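Local coordinates for serine acetyltransferase 1, putative (Entamoeba histolytica, PDB 7BW9), which probably transfers an acetyl group from acetyl-CoA to L-serine, the step that prepares serine for cysteine synthesis, and binds cysteine in this crystal, at residues 148-151 with 152-156; 68-71 with 72-75; 129-132 with 133-136; 138-141 with 142-146. All blocks are in the same frame, centred on the assembly; numbering follows the deposited sequence.

Contact 1: residues 148-151 with 152-156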
loop_
_atom_site.group_PDB
_atom_site.type_symbol
_atom_site.label_atom_id
_atom_site.label_comp_id
_atom_site.label_asym_id
_atom_site.label_seq_id
_atom_site.Cartn_x
_atom_site.Cartn_y
_atom_site.Cartn_z
ATOM N N ILE A 148 -17.666 9.311 -14.253
ATOM C CA ILE A 148 -16.225 9.111 -14.224
ATOM C C ILE A 148 -15.618 9.538 -12.893
ATOM O O ILE A 148 -14.540 9.049 -12.537
ATOM C CB ILE A 148 -15.535 9.823 -15.400
ATOM C CG1 ILE A 148 -15.642 11.344 -15.260
ATOM C CG2 ILE A 148 -16.125 9.338 -16.718
ATOM C CD1 ILE A 148 -14.998 12.098 -16.389
ATOM N N GLU A 149 -16.304 10.385 -12.124
ATOM C CA GLU A 149 -15.722 10.915 -10.898
ATOM C C GLU A 149 -15.851 9.930 -9.741
ATOM O O GLU A 149 -14.855 9.608 -9.079
ATOM C CB GLU A 149 -16.376 12.243 -10.534
ATOM C CG GLU A 149 -16.389 13.293 -11.636
ATOM C CD GLU A 149 -15.239 14.291 -11.554
ATOM O OE1 GLU A 149 -14.661 14.467 -10.458
ATOM O OE2 GLU A 149 -14.921 14.910 -12.596
ATOM N N TYR A 150 -17.068 9.453 -9.456
ATOM C CA TYR A 150 -17.220 8.593 -8.287
ATOM C C TYR A 150 -16.605 7.218 -8.526
ATOM O O TYR A 150 -16.032 6.633 -7.605
ATOM C CB TYR A 150 -18.684 8.452 -7.861
ATOM C CG TYR A 150 -18.822 7.313 -6.872
ATOM C CD1 TYR A 150 -18.335 7.430 -5.574
ATOM C CD2 TYR A 150 -19.333 6.092 -7.267
ATOM C CE1 TYR A 150 -18.420 6.376 -4.684
ATOM C CE2 TYR A 150 -19.419 5.036 -6.396
ATOM C CZ TYR A 150 -18.966 5.174 -5.112
ATOM O OH TYR A 150 -19.071 4.095 -4.268
ATOM N N SER A 151 -16.713 6.681 -9.748
ATOM C CA SER A 151 -16.067 5.401 -10.034
ATOM C C SER A 151 -14.553 5.465 -9.795
ATOM O O SER A 151 -13.948 4.464 -9.391
ATOM C CB SER A 151 -16.380 4.960 -11.465
ATOM O OG SER A 151 -15.840 5.855 -12.417
ATOM N N ARG A 152 -13.941 6.636 -10.000
ATOM C CA ARG A 152 -12.511 6.794 -9.741
ATOM C C ARG A 152 -12.231 6.867 -8.250
ATOM O O ARG A 152 -11.309 6.209 -7.747
ATOM C CB ARG A 152 -11.977 8.044 -10.445
ATOM C CG ARG A 152 -10.494 8.318 -10.175
ATOM C CD ARG A 152 -9.601 7.283 -10.871
ATOM N NE ARG A 152 -8.192 7.385 -10.488
ATOM C CZ ARG A 152 -7.297 8.157 -11.104
ATOM N NH1 ARG A 152 -7.660 8.915 -12.131
ATOM N NH2 ARG A 152 -6.042 8.188 -10.684
ATOM N N GLU A 153 -13.004 7.689 -7.530
ATOM C CA GLU A 153 -12.932 7.725 -6.074
ATOM C C GLU A 153 -13.070 6.322 -5.487
ATOM O O GLU A 153 -12.296 5.914 -4.611
ATOM C CB GLU A 153 -14.026 8.650 -5.532
ATOM C CG GLU A 153 -13.922 8.966 -4.048
ATOM C CD GLU A 153 -15.153 9.714 -3.525
ATOM O OE1 GLU A 153 -15.191 10.961 -3.635
ATOM O OE2 GLU A 153 -16.092 9.052 -3.028
ATOM N N LEU A 154 -14.052 5.565 -5.973
ATOM C CA LEU A 154 -14.223 4.184 -5.528
ATOM C C LEU A 154 -12.961 3.360 -5.767
ATOM O O LEU A 154 -12.471 2.671 -4.862
ATOM C CB LEU A 154 -15.421 3.568 -6.243
ATOM C CG LEU A 154 -15.746 2.124 -5.922
ATOM C CD1 LEU A 154 -15.979 1.969 -4.416
ATOM C CD2 LEU A 154 -17.001 1.730 -6.731
ATOM N N MET A 155 -12.399 3.435 -6.978
ATOM C CA MET A 155 -11.166 2.697 -7.233
ATOM C C MET A 155 -10.011 3.186 -6.359
ATOM O O MET A 155 -9.160 2.377 -5.962
ATOM C CB MET A 155 -10.780 2.779 -8.710
ATOM C CG MET A 155 -11.683 1.955 -9.632
ATOM S SD MET A 155 -12.123 0.340 -8.981
ATOM C CE MET A 155 -10.566 -0.536 -8.956
ATOM N N GLU A 156 -9.950 4.491 -6.050
ATOM C CA GLU A 156 -8.860 4.958 -5.190
ATOM C C GLU A 156 -9.026 4.456 -3.759
ATOM O O GLU A 156 -8.026 4.222 -3.068
ATOM C CB GLU A 156 -8.751 6.486 -5.206
ATOM C CG GLU A 156 -8.197 7.063 -6.528
ATOM C CD GLU A 156 -6.835 6.491 -6.940
ATOM O OE1 GLU A 156 -6.024 6.134 -6.050
ATOM O OE2 GLU A 156 -6.560 6.428 -8.162
#
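Tyr150 lays its ring against Leu154, one turn further along the α-helix 148-162 that leads into the left-handed β-helix. This is the tight side. With its CG anti to the backbone N (chi1 167°), Tyr150 sends its ring along the helix, and Leu154 CB sits 4.0 Å above the ring plane, toward the rim. Leu154 CD1 lies 3.8 Å from Tyr150 OH. At the ring edge Glu153 OE2 approaches Tyr150 CD1 to 3.8 Å, its carboxylate plane turned 84° from the ring. The polar ends have outside partners: Tyr150 OH bonds Glu37, while Glu153 OE1 meets Tyr79 and forms a salt bridge with Arg125 of the second subunit. Beneath, Leu154 N donates to Tyr150 O over 2.8 Å. The loose side is partly exposed Ile148, whose side chain touches nothing in 152-156. Ser151 and Arg152 are buried but turned to other partners: Ser151 OG bonds back to Asp147 O, and Arg152, bending at its second torsion, reaches Glu156 side-on in a salt bridge. Glu156 OE2 lies in the guanidinium plane and takes both N-H groups: Arg152 NE bonds its anti lone pair at 3.0 Å, and Arg152 NH2 meets Glu156 OE2 at 3.1 Å, on the anti side but tilted out of the carboxylate plane.

Contact 2: residues 68-71 with 72-75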
loop_
_atom_site.group_PDB
_atom_site.type_symbol
_atom_site.label_atom_id
_atom_site.label_comp_id
_atom_site.label_asym_id
_atom_site.label_seq_id
_atom_site.Cartn_x
_atom_site.Cartn_y
_atom_site.Cartn_z
ATOM N N LEU A 68 -25.986 -0.348 -0.185
ATOM C CA LEU A 68 -24.873 -0.143 -1.108
ATOM C C LEU A 68 -25.258 0.837 -2.211
ATOM O O LEU A 68 -24.592 1.865 -2.403
ATOM C CB LEU A 68 -24.408 -1.473 -1.694
ATOM C CG LEU A 68 -23.345 -1.350 -2.812
ATOM C CD1 LEU A 68 -21.959 -0.896 -2.283
ATOM C CD2 LEU A 68 -23.217 -2.648 -3.575
ATOM N N VAL A 69 -26.353 0.552 -2.932
ATOM C CA VAL A 69 -26.676 1.366 -4.106
ATOM C C VAL A 69 -27.012 2.777 -3.679
ATOM O O VAL A 69 -26.655 3.747 -4.361
ATOM C CB VAL A 69 -27.812 0.745 -4.953
ATOM C CG1 VAL A 69 -27.509 -0.706 -5.263
ATOM C CG2 VAL A 69 -29.173 0.892 -4.272
ATOM N N TYR A 70 -27.632 2.934 -2.515
ATOM C CA TYR A 70 -28.015 4.274 -2.118
ATOM C C TYR A 70 -26.817 5.084 -1.635
ATOM O O TYR A 70 -26.790 6.308 -1.809
ATOM C CB TYR A 70 -29.143 4.181 -1.095
ATOM C CG TYR A 70 -30.490 3.875 -1.769
ATOM C CD1 TYR A 70 -30.877 4.541 -2.935
ATOM C CD2 TYR A 70 -31.357 2.918 -1.255
ATOM C CE1 TYR A 70 -32.100 4.273 -3.563
ATOM C CE2 TYR A 70 -32.591 2.642 -1.872
ATOM C CZ TYR A 70 -32.954 3.320 -3.025
ATOM O OH TYR A 70 -34.168 3.048 -3.637
ATOM N N HIS A 71 -25.786 4.438 -1.086
ATOM C CA HIS A 71 -24.546 5.178 -0.880
ATOM C C HIS A 71 -23.904 5.536 -2.220
ATOM O O HIS A 71 -23.365 6.639 -2.383
ATOM C CB HIS A 71 -23.575 4.383 -0.009
ATOM C CG HIS A 71 -22.209 4.993 0.069
ATOM N ND1 HIS A 71 -21.828 5.839 1.089
ATOM C CD2 HIS A 71 -21.139 4.895 -0.758
ATOM C CE1 HIS A 71 -20.582 6.234 0.888
ATOM N NE2 HIS A 71 -20.141 5.675 -0.226
ATOM N N ILE A 72 -23.961 4.628 -3.196
ATOM C CA ILE A 72 -23.400 4.945 -4.511
ATOM C C ILE A 72 -24.190 6.073 -5.151
ATOM O O ILE A 72 -23.613 7.025 -5.694
ATOM C CB ILE A 72 -23.363 3.696 -5.414
ATOM C CG1 ILE A 72 -22.363 2.669 -4.876
ATOM C CG2 ILE A 72 -23.004 4.072 -6.863
ATOM C CD1 ILE A 72 -22.474 1.308 -5.532
ATOM N N GLN A 73 -25.526 5.995 -5.077
ATOM C CA GLN A 73 -26.355 7.039 -5.666
ATOM C C GLN A 73 -26.049 8.395 -5.041
ATOM O O GLN A 73 -25.908 9.397 -5.754
ATOM C CB GLN A 73 -27.836 6.678 -5.523
ATOM C CG GLN A 73 -28.772 7.812 -5.924
ATOM C CD GLN A 73 -30.132 7.339 -6.422
ATOM O OE1 GLN A 73 -30.417 6.139 -6.483
ATOM N NE2 GLN A 73 -30.979 8.295 -6.791
ATOM N N ASN A 74 -25.880 8.442 -3.719
ATOM C CA ASN A 74 -25.595 9.721 -3.073
ATOM C C ASN A 74 -24.237 10.284 -3.476
ATOM O O ASN A 74 -24.088 11.508 -3.581
ATOM C CB ASN A 74 -25.679 9.585 -1.553
ATOM C CG ASN A 74 -27.089 9.307 -1.079
ATOM O OD1 ASN A 74 -28.052 9.487 -1.831
ATOM N ND2 ASN A 74 -27.223 8.867 0.173
ATOM N N SER A 75 -23.235 9.429 -3.692
ATOM C CA SER A 75 -21.937 9.955 -4.103
ATOM C C SER A 75 -21.970 10.459 -5.538
ATOM O O SER A 75 -21.343 11.479 -5.855
ATOM C CB SER A 75 -20.855 8.893 -3.932
ATOM O OG SER A 75 -20.979 8.263 -2.669
#
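The carbonyls of Leu68, Val69, Tyr70 and His71 accept in turn from the backbone N of Ile72, Gln73, Asn74 and Ser75, the regular i to i+4 pattern of an α-helix, here within helix 58-79 of the helical N-terminal part. The shortest of these bonds, Gln73 N to Val69 O, measures 2.6 Å. Three pairs of side chains follow the same turn. On the inner side Leu68 CG packs against Ile72 CD1 at 3.9 Å; Leu68 faces helix 36-45, and Ile72 reaches helix 82-94 and Tyr150. On another side Tyr70 and Gln73 run alongside each other, pointing the same way. Gln73 OE1 lies near the plane of the ring at its edge, 3.9 Å from Tyr70 CE1, with amide and ring planes 45° apart. Val69 CG2 lies over one face of that ring, 4.1 Å above its centre. Tyr70 and Asn74 form the outer, more exposed flank. His71 and Ser75 make the polar pair. The His71 ring reaches Glu37 through a weak bond from NE2, and Ser75 OG stands 3.6 Å above one face of it, toward the rim. A chi1 of -46° keeps OG beside the Ser75 backbone N, turned back along the helix, so that the carbonyl one turn earlier is gripped twice: Ser75 OG (2.9 Å) and Ser75 N (3.1 Å) reach His71 O from opposite faces of its plane.

Contact 3: residues 129-132 with 133-136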
loop_
_atom_site.group_PDB
_atom_site.type_symbol
_atom_site.label_atom_id
_atom_site.label_comp_id
_atom_site.label_asym_id
_atom_site.label_seq_id
_atom_site.Cartn_x
_atom_site.Cartn_y
_atom_site.Cartn_z
ATOM N N GLY A 129 -6.132 -9.388 -4.745
ATOM C CA GLY A 129 -6.440 -9.341 -6.165
ATOM C C GLY A 129 -7.895 -9.637 -6.455
ATOM O O GLY A 129 -8.450 -9.134 -7.437
ATOM N N ILE A 130 -8.526 -10.452 -5.603
ATOM C CA ILE A 130 -9.955 -10.709 -5.701
ATOM C C ILE A 130 -10.735 -9.498 -5.219
ATOM O O ILE A 130 -11.718 -9.082 -5.845
ATOM C CB ILE A 130 -10.333 -11.967 -4.893
ATOM C CG1 ILE A 130 -9.661 -13.208 -5.471
ATOM C CG2 ILE A 130 -11.836 -12.130 -4.833
ATOM C CD1 ILE A 130 -9.968 -13.458 -6.923
ATOM N N HIS A 131 -10.311 -8.905 -4.103
ATOM C CA HIS A 131 -11.053 -7.762 -3.574
ATOM C C HIS A 131 -11.010 -6.599 -4.546
ATOM O O HIS A 131 -12.009 -5.895 -4.718
ATOM C CB HIS A 131 -10.517 -7.348 -2.197
ATOM C CG HIS A 131 -10.705 -8.403 -1.145
ATOM N ND1 HIS A 131 -10.000 -8.412 0.039
ATOM C CD2 HIS A 131 -11.513 -9.489 -1.114
ATOM C CE1 HIS A 131 -10.364 -9.462 0.755
ATOM N NE2 HIS A 131 -11.284 -10.130 0.080
ATOM N N VAL A 132 -9.879 -6.399 -5.222
ATOM C CA VAL A 132 -9.814 -5.262 -6.139
ATOM C C VAL A 132 -10.754 -5.482 -7.318
ATOM O O VAL A 132 -11.336 -4.526 -7.842
ATOM C CB VAL A 132 -8.358 -4.993 -6.588
ATOM C CG1 VAL A 132 -7.892 -6.018 -7.618
ATOM C CG2 VAL A 132 -8.229 -3.591 -7.173
ATOM N N MET A 133 -10.948 -6.738 -7.733
ATOM C CA MET A 133 -11.827 -7.019 -8.861
ATOM C C MET A 133 -13.302 -6.957 -8.477
ATOM O O MET A 133 -14.126 -6.540 -9.297
ATOM C CB MET A 133 -11.475 -8.375 -9.472
ATOM C CG MET A 133 -10.153 -8.340 -10.269
ATOM S SD MET A 133 -10.001 -6.906 -11.373
ATOM C CE MET A 133 -11.407 -7.227 -12.458
ATOM N N MET A 134 -13.659 -7.351 -7.246
ATOM C CA MET A 134 -14.997 -7.044 -6.741
ATOM C C MET A 134 -15.322 -5.560 -6.917
ATOM O O MET A 134 -16.387 -5.197 -7.422
ATOM C CB MET A 134 -15.111 -7.425 -5.263
ATOM C CG MET A 134 -14.872 -8.888 -4.927
ATOM S SD MET A 134 -15.177 -9.145 -3.158
ATOM C CE MET A 134 -15.025 -10.926 -3.004
ATOM N N ILE A 135 -14.404 -4.684 -6.511
ATOM C CA ILE A 135 -14.640 -3.252 -6.662
ATOM C C ILE A 135 -14.589 -2.838 -8.132
ATOM O O ILE A 135 -15.433 -2.057 -8.595
ATOM C CB ILE A 135 -13.629 -2.459 -5.821
ATOM C CG1 ILE A 135 -13.693 -2.915 -4.370
ATOM C CG2 ILE A 135 -13.892 -0.955 -5.924
ATOM C CD1 ILE A 135 -15.053 -2.637 -3.682
ATOM N N GLN A 136 -13.598 -3.342 -8.889
ATOM C CA GLN A 136 -13.392 -2.847 -10.253
ATOM C C GLN A 136 -14.572 -3.181 -11.154
ATOM O O GLN A 136 -14.998 -2.346 -11.960
ATOM C CB GLN A 136 -12.105 -3.415 -10.856
ATOM C CG GLN A 136 -11.520 -2.536 -12.015
ATOM C CD GLN A 136 -12.160 -2.817 -13.364
ATOM O OE1 GLN A 136 -12.687 -3.903 -13.584
ATOM N NE2 GLN A 136 -12.147 -1.828 -14.260
#
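Met134 reaches back across the preceding turn toward Ile130 and His131. Its CB rests 3.5 Å from His131 O. CG, set beside the backbone N by a chi1 of -60°, comes within 3.3 Å of Ile130 O, the same carbonyl that accepts Met134 N at 3.0 Å. From CG the chain runs extended. SD passes the His131 ring at a slant, 4.2 Å from His131 CD2. CE ends on Ile130 CG2 at 3.9 Å, and the side chain as a whole also touches Val103 of helix 96-113 and Gln42 of helix 36-45. These turns belong to α-helix 128-144; this part of it lies close to the centre of the chain, between other helices and the first strand of the left-handed β-helix, 165-166. On the strand side Val132 and Met133 press on Ile166. Val132 CG1, wedged between its own backbone N and carbonyl carbon (chi1 76°), lies 3.1 Å from Met133 N. Met133 N has two weak bonds, to the carbonyls of Gly129 and Ile130, and Met133 CG lies 3.4 Å from Gly129 O. His131 NE2 bonds Ile124 O; Gln136 NE2 is shared by the carbonyls of Thr170 and His167.

Contact 4: residues 138-141 with 142-146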
loop_
_atom_site.group_PDB
_atom_site.type_symbol
_atom_site.label_atom_id
_atom_site.label_comp_id
_atom_site.label_asym_id
_atom_site.label_seq_id
_atom_site.Cartn_x
_atom_site.Cartn_y
_atom_site.Cartn_z
ATOM N N VAL A 138 -17.643 -3.555 -10.288
ATOM C CA VAL A 138 -18.708 -2.616 -9.953
ATOM C C VAL A 138 -18.412 -1.252 -10.552
ATOM O O VAL A 138 -19.242 -0.677 -11.267
ATOM C CB VAL A 138 -18.886 -2.518 -8.426
ATOM C CG1 VAL A 138 -19.694 -1.287 -8.084
ATOM C CG2 VAL A 138 -19.524 -3.789 -7.887
ATOM N N ALA A 139 -17.218 -0.719 -10.269
ATOM C CA ALA A 139 -16.867 0.633 -10.700
ATOM C C ALA A 139 -16.961 0.777 -12.207
ATOM O O ALA A 139 -17.339 1.839 -12.712
ATOM C CB ALA A 139 -15.444 0.981 -10.248
ATOM N N HIS A 140 -16.575 -0.271 -12.939
ATOM C CA HIS A 140 -16.513 -0.185 -14.399
ATOM C C HIS A 140 -17.899 0.015 -15.008
ATOM O O HIS A 140 -18.047 0.714 -16.017
ATOM C CB HIS A 140 -15.845 -1.436 -14.961
ATOM C CG HIS A 140 -15.718 -1.445 -16.454
ATOM N ND1 HIS A 140 -14.989 -0.504 -17.147
ATOM C CD2 HIS A 140 -16.221 -2.294 -17.385
ATOM C CE1 HIS A 140 -15.054 -0.769 -18.441
ATOM N NE2 HIS A 140 -15.800 -1.846 -18.611
ATOM N N ILE A 141 -18.928 -0.586 -14.409
ATOM C CA ILE A 141 -20.285 -0.353 -14.899
ATOM C C ILE A 141 -20.701 1.083 -14.633
ATOM O O ILE A 141 -21.364 1.717 -15.460
ATOM C CB ILE A 141 -21.261 -1.358 -14.267
ATOM C CG1 ILE A 141 -20.942 -2.753 -14.799
ATOM C CG2 ILE A 141 -22.727 -0.975 -14.586
ATOM C CD1 ILE A 141 -21.528 -3.811 -14.018
ATOM N N LEU A 142 -20.298 1.628 -13.488
ATOM C CA LEU A 142 -20.595 3.023 -13.207
ATOM C C LEU A 142 -19.922 3.921 -14.234
ATOM O O LEU A 142 -20.559 4.807 -14.819
ATOM C CB LEU A 142 -20.152 3.369 -11.787
ATOM C CG LEU A 142 -20.767 2.466 -10.714
ATOM C CD1 LEU A 142 -20.210 2.807 -9.338
ATOM C CD2 LEU A 142 -22.296 2.596 -10.739
ATOM N N TYR A 143 -18.640 3.661 -14.502
ATOM C CA TYR A 143 -17.878 4.494 -15.428
ATOM C C TYR A 143 -18.472 4.439 -16.831
ATOM O O TYR A 143 -18.633 5.476 -17.484
ATOM C CB TYR A 143 -16.412 4.050 -15.416
ATOM C CG TYR A 143 -15.522 4.643 -16.493
ATOM C CD1 TYR A 143 -15.506 4.106 -17.779
ATOM C CD2 TYR A 143 -14.654 5.702 -16.208
ATOM C CE1 TYR A 143 -14.690 4.626 -18.770
ATOM C CE2 TYR A 143 -13.817 6.229 -17.195
ATOM C CZ TYR A 143 -13.837 5.682 -18.470
ATOM O OH TYR A 143 -13.021 6.178 -19.461
ATOM N N MET A 144 -18.821 3.234 -17.300
ATOM C CA MET A 144 -19.361 3.058 -18.649
ATOM C C MET A 144 -20.719 3.730 -18.831
ATOM O O MET A 144 -21.092 4.059 -19.961
ATOM C CB MET A 144 -19.489 1.567 -18.980
ATOM C CG MET A 144 -18.168 0.846 -19.223
ATOM S SD MET A 144 -17.128 1.616 -20.486
ATOM C CE MET A 144 -18.291 1.649 -21.862
ATOM N N ASN A 145 -21.470 3.948 -17.755
ATOM C CA ASN A 145 -22.733 4.655 -17.865
ATOM C C ASN A 145 -22.615 6.129 -17.511
ATOM O O ASN A 145 -23.636 6.798 -17.343
ATOM C CB ASN A 145 -23.789 3.965 -17.017
ATOM C CG ASN A 145 -24.207 2.632 -17.605
ATOM O OD1 ASN A 145 -25.202 2.547 -18.316
ATOM N ND2 ASN A 145 -23.442 1.583 -17.316
ATOM N N GLY A 146 -21.398 6.653 -17.422
ATOM C CA GLY A 146 -21.161 8.085 -17.483
ATOM C C GLY A 146 -20.597 8.711 -16.233
ATOM O O GLY A 146 -20.276 9.908 -16.262
#
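Met144 folds across one face of the His140 imidazole, one helical turn back. Its CG makes a CH-pi contact, 3.8 Å from the centroid of the His140 ring and 21° off the ring normal, while the sulfur lies obliquely, with Met144 SD 3.8 Å from His140 CE1. The two side chains run side by side: His140 CG is anti to its backbone N, a chi1 of -72° puts Met144 CG over the ring, and the bend at chi2 keeps SD near its rim. In the neighbouring pair, Asn145 lies alongside Ile141 and holds its carbonyl with two donors. Asn145 ND2 bonds Ile141 O at 2.8 Å, with the oxygen close to the amide plane, and Asn145 N bonds Ile141 O at 3.2 Å from the opposite face of the carbonyl. On the inner side Val138 CG1 and Leu142 CD1 meet more loosely, at 4.3 Å. The next shell is the end of helix 128-144, closed by a Schellman motif: Gly146 N bonds Tyr143 O at 3.0 Å, Asp147 N returns to Leu142 O, and Gly146 takes the positive phi of the C-prime position. Farther out, Pro168 O accepts from His140 ND1, which should help hold the rotation of the ring that Met144 packs on. Glu188 bonds Tyr143 OH, and Asn145 packs on Lys87 and Ala91 of helix 82-94. Near the C terminus of the helix, the Asn145 amide adds a second N-H to a carbonyl that already has its backbone donor; this probably eases the partial negative charge there.

How the contacts relate
From the N terminus, contact 2 comes first, in helix 58-79; contacts 3 and 4 follow on successive parts of helix 128-144, and contact 1 opens the next helix, 148-162. Each is a local contact between successive turns, so none closes a long loop, and all four run in series without nesting or crossing. Contact 1 packs on the other three, and contact 2 on contact 4. Tyr150 of contact 1 touches Ser75 and Ile72 of contact 2 as well as Leu142 of contact 4, and Ile72 also meets Leu142, which joins three helices. Met155 of contact 1 packs on Ile135 and Gln136 of contact 3 and on Ala139 of contact 4. Contacts 2 and 3 stay about 7 Å apart at their nearest atoms.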